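Local atomic coordinates of peroxisomal membrane protein LPX1 (Saccharomyces cerevisiae, PDB entry 2Y6U), a protein that hydrolyses acyl esters in peroxisomes, with acyl esterase, triacylglycerol lipase and phospholipase A activity, as an alpha/beta-hydrolase. Residues A[18-23]-A[114-119]; A[106-111]-A[259-264]. One frame throughout, in Å; residues are numbered along the deposited sequence.

Contact 1 of 2, residues A[18-23]-A[114-119]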
loop_
_atom_site.group_PDB
_atom_site.type_symbol
_atom_site.label_atom_id
_atom_site.label_comp_id
_atom_site.label_asym_id
_atom_site.label_seq_id
_atom_site.Cartn_x
_atom_site.Cartn_y
_atom_site.Cartn_z
ATOM N N PRO A 18 -5.576 5.461 6.553
ATOM C CA PRO A 18 -5.218 5.776 7.926
ATOM C C PRO A 18 -3.747 5.647 8.180
ATOM O O PRO A 18 -3.001 5.301 7.275
ATOM C CB PRO A 18 -6.034 4.771 8.760
ATOM C CG PRO A 18 -6.179 3.603 7.857
ATOM C CD PRO A 18 -6.208 4.160 6.436
ATOM N N ARG A 19 -3.387 5.993 9.411
ATOM C CA ARG A 19 -2.021 6.153 9.862
ATOM C C ARG A 19 -1.862 5.450 11.205
ATOM O O ARG A 19 -2.830 5.057 11.829
ATOM C CB ARG A 19 -1.609 7.640 9.949
ATOM C CG ARG A 19 -1.969 8.443 8.650
ATOM C CD ARG A 19 -1.409 9.843 8.751
ATOM N NE ARG A 19 0.042 9.960 8.617
ATOM C CZ ARG A 19 0.693 9.955 7.429
ATOM N NH1 ARG A 19 -0.004 9.797 6.313
ATOM N NH2 ARG A 19 1.998 10.210 7.356
ATOM N N ALA A 20 -0.609 5.281 11.612
ATOM C CA ALA A 20 -0.319 4.665 12.909
ATOM C C ALA A 20 -1.017 5.510 14.003
ATOM O O ALA A 20 -1.163 6.780 13.903
ATOM C CB ALA A 20 1.238 4.691 13.143
ATOM N N PRO A 21 -1.348 4.839 15.102
ATOM C CA PRO A 21 -2.000 5.590 16.230
ATOM C C PRO A 21 -1.063 6.706 16.754
ATOM O O PRO A 21 0.159 6.568 16.710
ATOM C CB PRO A 21 -2.134 4.484 17.326
ATOM C CG PRO A 21 -2.065 3.225 16.658
ATOM C CD PRO A 21 -1.138 3.412 15.435
ATOM N N GLN A 22 -1.634 7.847 17.105
ATOM C CA GLN A 22 -0.876 9.059 17.538
ATOM C C GLN A 22 0.007 9.672 16.473
ATOM O O GLN A 22 0.909 10.468 16.786
ATOM C CB GLN A 22 -0.093 8.815 18.847
ATOM C CG GLN A 22 -1.016 8.722 20.051
ATOM C CD GLN A 22 -1.812 7.454 20.085
ATOM O OE1 GLN A 22 -1.245 6.357 20.003
ATOM N NE2 GLN A 22 -3.136 7.578 20.248
ATOM N N SER A 23 -0.305 9.436 15.195
ATOM C CA SER A 23 0.295 10.183 14.078
ATOM C C SER A 23 -0.173 11.615 14.098
ATOM O O SER A 23 0.535 12.541 13.642
ATOM C CB SER A 23 -0.103 9.603 12.668
ATOM O OG SER A 23 0.494 8.343 12.548
ATOM N N TRP A 114 7.692 5.649 9.549
ATOM C CA TRP A 114 8.285 5.982 8.245
ATOM C C TRP A 114 7.554 5.228 7.133
ATOM O O TRP A 114 7.622 5.678 5.970
ATOM C CB TRP A 114 9.763 5.617 8.211
ATOM C CG TRP A 114 10.645 6.399 9.098
ATOM C CD1 TRP A 114 10.280 7.412 9.965
ATOM C CD2 TRP A 114 12.030 6.298 9.165
ATOM N NE1 TRP A 114 11.375 7.857 10.654
ATOM C CE2 TRP A 114 12.481 7.272 10.125
ATOM C CE3 TRP A 114 12.979 5.479 8.545
ATOM C CZ2 TRP A 114 13.806 7.407 10.459
ATOM C CZ3 TRP A 114 14.283 5.673 8.791
ATOM C CH2 TRP A 114 14.716 6.598 9.830
ATOM N N ILE A 115 6.891 4.104 7.469
ATOM C CA ILE A 115 6.104 3.340 6.492
ATOM C C ILE A 115 4.850 4.142 6.062
ATOM O O ILE A 115 4.476 4.157 4.886
ATOM C CB ILE A 115 5.788 1.960 6.908
ATOM C CG1 ILE A 115 7.072 1.144 7.240
ATOM C CG2 ILE A 115 4.979 1.221 5.740
ATOM C CD1 ILE A 115 6.836 -0.187 7.882
ATOM N N ASP A 116 4.203 4.794 7.007
ATOM C CA ASP A 116 3.117 5.788 6.690
ATOM C C ASP A 116 3.680 6.838 5.707
ATOM O O ASP A 116 3.023 7.198 4.721
ATOM C CB ASP A 116 2.622 6.510 7.916
ATOM C CG ASP A 116 1.875 5.627 8.896
ATOM O OD1 ASP A 116 1.678 4.403 8.693
ATOM O OD2 ASP A 116 1.526 6.182 10.017
ATOM N N GLY A 117 4.871 7.344 5.975
ATOM C CA GLY A 117 5.506 8.289 5.084
ATOM C C GLY A 117 5.754 7.689 3.653
ATOM O O GLY A 117 5.612 8.376 2.666
ATOM N N ALA A 118 6.127 6.397 3.562
ATOM C CA ALA A 118 6.185 5.725 2.277
ATOM C C ALA A 118 4.852 5.611 1.601
ATOM O O ALA A 118 4.741 5.851 0.350
ATOM C CB ALA A 118 6.902 4.330 2.363
ATOM N N ARG A 119 3.804 5.316 2.349
ATOM C CA ARG A 119 2.477 5.420 1.783
ATOM C C ARG A 119 2.144 6.845 1.191
ATOM O O ARG A 119 1.410 6.945 0.170
ATOM C CB ARG A 119 1.352 4.923 2.749
ATOM C CG ARG A 119 1.370 3.414 3.031
ATOM C CD ARG A 119 0.160 2.724 3.732
ATOM N NE ARG A 119 0.553 2.827 5.117
ATOM C CZ ARG A 119 1.154 1.925 5.843
ATOM N NH1 ARG A 119 1.420 0.769 5.457
ATOM N NH2 ARG A 119 1.590 2.290 6.988
HETATM O O HOH W 1 -0.504 5.622 5.902
HETATM O O HOH W 2 2.926 8.084 11.249
#

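Contact 2 of 2, residues A[106-111]-A[259-264]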
loop_
_atom_site.group_PDB
_atom_site.type_symbol
_atom_site.label_atom_id
_atom_site.label_comp_id
_atom_site.label_asym_id
_atom_site.label_seq_id
_atom_site.Cartn_x
_atom_site.Cartn_y
_atom_site.Cartn_z
ATOM N N GLY A 106 0.032 22.100 14.362
ATOM C CA GLY A 106 -1.003 21.797 15.356
ATOM C C GLY A 106 -1.674 20.412 15.183
ATOM O O GLY A 106 -2.418 20.029 16.048
ATOM N N ARG A 107 -1.485 19.752 14.044
ATOM C CA ARG A 107 -2.087 18.453 13.768
ATOM C C ARG A 107 -1.218 17.259 14.060
ATOM O O ARG A 107 -1.749 16.147 14.176
ATOM C CB ARG A 107 -2.417 18.289 12.293
ATOM C CG ARG A 107 -3.366 19.332 11.737
ATOM C CD ARG A 107 -3.492 19.114 10.196
ATOM N NE ARG A 107 -4.315 20.219 9.641
ATOM C CZ ARG A 107 -4.226 20.614 8.367
ATOM N NH1 ARG A 107 -3.375 20.003 7.522
ATOM N NH2 ARG A 107 -4.958 21.639 7.953
ATOM N N LEU A 108 0.097 17.470 14.129
ATOM C CA LEU A 108 1.038 16.356 14.244
ATOM C C LEU A 108 1.077 15.770 15.678
ATOM O O LEU A 108 0.958 16.462 16.633
ATOM C CB LEU A 108 2.424 16.801 13.834
ATOM C CG LEU A 108 2.650 17.225 12.378
ATOM C CD1 LEU A 108 4.037 17.941 12.267
ATOM C CD2 LEU A 108 2.378 16.047 11.401
ATOM N N GLY A 109 1.078 14.443 15.775
ATOM C CA GLY A 109 1.292 13.717 17.047
ATOM C C GLY A 109 2.728 13.198 17.203
ATOM O O GLY A 109 3.687 13.684 16.547
ATOM N N THR A 110 2.926 12.305 18.171
ATOM C CA THR A 110 4.271 11.830 18.541
ATOM C C THR A 110 4.710 10.607 17.707
ATOM O O THR A 110 5.892 10.268 17.672
ATOM C CB THR A 110 4.331 11.486 19.985
ATOM O OG1 THR A 110 3.330 10.494 20.252
ATOM C CG2 THR A 110 4.015 12.784 20.809
ATOM N N ASN A 111 3.801 10.011 16.963
ATOM C CA ASN A 111 4.165 8.757 16.306
ATOM C C ASN A 111 4.402 9.026 14.791
ATOM O O ASN A 111 3.457 8.950 14.040
ATOM C CB ASN A 111 3.048 7.730 16.606
ATOM C CG ASN A 111 3.322 6.236 16.014
ATOM O OD1 ASN A 111 4.328 6.041 15.448
ATOM N ND2 ASN A 111 2.448 5.258 16.333
ATOM N N GLN A 259 11.803 21.202 16.276
ATOM C CA GLN A 259 12.773 20.392 16.980
ATOM C C GLN A 259 12.148 19.091 17.490
ATOM O O GLN A 259 12.757 18.060 17.392
ATOM C CB GLN A 259 13.356 21.123 18.192
ATOM C CG GLN A 259 14.409 20.287 18.928
ATOM C CD GLN A 259 15.245 21.111 19.917
ATOM O OE1 GLN A 259 14.711 21.829 20.713
ATOM N NE2 GLN A 259 16.556 21.017 19.817
ATOM N N ALA A 260 10.973 19.151 18.112
ATOM C CA ALA A 260 10.327 17.908 18.602
ATOM C C ALA A 260 10.132 16.887 17.512
ATOM O O ALA A 260 10.370 15.676 17.710
ATOM C CB ALA A 260 8.995 18.245 19.298
ATOM N N GLN A 261 9.724 17.352 16.317
ATOM C CA GLN A 261 9.476 16.431 15.152
ATOM C C GLN A 261 10.779 15.836 14.627
ATOM O O GLN A 261 10.828 14.648 14.289
ATOM C CB GLN A 261 8.671 17.131 14.065
ATOM C CG GLN A 261 7.242 17.423 14.506
ATOM C CD GLN A 261 6.453 16.169 14.772
ATOM O OE1 GLN A 261 6.742 15.147 14.212
ATOM N NE2 GLN A 261 5.447 16.256 15.616
ATOM N N ASN A 262 11.839 16.628 14.729
ATOM C CA ASN A 262 13.156 16.227 14.284
ATOM C C ASN A 262 13.572 15.044 15.203
ATOM O O ASN A 262 13.874 13.931 14.720
ATOM C CB ASN A 262 14.114 17.439 14.364
ATOM C CG ASN A 262 15.301 17.322 13.474
ATOM O OD1 ASN A 262 15.766 16.219 13.209
ATOM N ND2 ASN A 262 15.866 18.508 13.037
ATOM N N LEU A 263 13.483 15.263 16.509
ATOM C CA LEU A 263 13.847 14.276 17.514
ATOM C C LEU A 263 13.017 12.996 17.378
ATOM O O LEU A 263 13.562 11.901 17.495
ATOM C CB LEU A 263 13.719 14.836 18.913
ATOM C CG LEU A 263 14.814 15.877 19.253
ATOM C CD1 LEU A 263 14.522 16.550 20.596
ATOM C CD2 LEU A 263 16.244 15.247 19.283
ATOM N N LEU A 264 11.702 13.141 17.153
ATOM C CA LEU A 264 10.829 12.001 16.943
ATOM C C LEU A 264 11.192 11.107 15.758
ATOM O O LEU A 264 10.743 9.942 15.700
ATOM C CB LEU A 264 9.369 12.490 16.760
ATOM C CG LEU A 264 8.667 13.054 17.962
ATOM C CD1 LEU A 264 7.360 13.788 17.657
ATOM C CD2 LEU A 264 8.468 11.953 19.040
HETATM O O HOH W 3 4.817 13.096 13.990
HETATM O O HOH W 4 8.038 8.967 16.341
#

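Contact 1 of 2, residues A[18-23]-A[114-119]
Asp116, in the first turn of helix 114-125, takes the backbone N-H of Ala20 with one carboxylate oxygen. The bond from Ala20 N to Asp116 OD2 is 2.8 Å long and almost straight at 177°; it meets OD2 on the syn side, somewhat out of the carboxylate plane. CB of Arg19 and CB of Ala20 rest against the same oxygen, each 3.5 Å from OD2, and a water bridges OD2 to Ser23 OG. The side chain of Arg19 bends at chi3 (72°), which lays its guanidinium over the Asp116 methylene: Asp116 CB sits 3.8 Å above the plane, toward the rim. Charge attraction probably adds a little, since Arg19 NE is 4.3 Å from Asp116 OD2, but no N-H of the guanidinium points at that oxygen. The true ion-pair partner of Arg19 is Asp120, one helical turn further along.

The carboxylate is steadied from within its own helix. Arg119 NH2 lies 2.7 Å from Asp116 OD1 in a salt bridge that uses the anti lone pair and keeps the oxygen in the guanidinium plane. Arg119 NE also reaches Pro18 O through a water, and NH1 donates to Leu157 O of the second subunit. On the loop side, Ala20 to Ser23 form a type II beta turn, in which Ser23 N and Ser23 OG both donate to Ala20 O from one face of its plane; OG is the closer, at 2.7 Å. A buried helix aspartate thus fastens the loop between strands 6-11 and 35-40 to a helix flanking the central sheet of the alpha/beta-hydrolase fold, at the dimer interface.

Contact 2 of 2, residues A[106-111]-A[259-264]
Gln261 supplies the direct polar link between the two segments, its NE2 donating to the backbone oxygen of Gly109. The bond is long, 3.3 Å from NE2 to Gly109 O, yet nearly straight at 172°, and the acceptor lies in the amide plane. Seen from the carbonyl, the donor stands 24° out of the plane. A bend at chi2 (-64°) folds the glutamine chain and brings the amide to the loop although its CB does not head there.

Two waters add indirect links. One donates to both Gly109 O and Gln261 OE1, so Gly109 O receives the amide and a water together. The other joins Thr110 O to Leu264 O on the helix backbone. Gln261 OE1 also accepts from Asn96 ND2, and this second hold on the amide helps to fix its rotation.

Van der Waals contacts lie beside these bonds. Leu108 crosses the glutamine chain: its CB is 3.6 Å from Gln261 NE2, while Leu108 CD1 packs on the aliphatic Gln261 CG at 3.9 Å. Leu264 puts both methyls against the carbonyl side of Thr110, with CD2 3.4 Å from Thr110 O and CD1 3.8 Å from Thr110 CA.

The contact joins the loop between helices 98-103 and 114-125 to the short helix 259-264. On that helix, Leu263 packs against helix 194-202, and the C-terminal helix 360-378 of the second subunit comes in alongside, with its Phe367 on Gln261, its Ala370 on Thr110 and its Phe374 on Leu264.

The two contacts lie with centres about 13 Å apart and share a seam between their loops. Ser23 O is 2.9 Å from Gly109 N, and Pro21 O is 2.7 Å from Asn111 ND2, both consistent with hydrogen bonds; Asn111 OD1 in turn accepts a hydrogen bond from Asn268 ND2. Residues 18-23 of contact 1 therefore lie against 106-111 of contact 2, and the latter runs on within a few residues into helix 114-125. Both contacts reach the second subunit, at different parts of it, so the joined loops lie along the dimer interface. Trp114 packs on Met146, next to Ser145 of a GxSxG pattern that probably marks the nucleophile elbow.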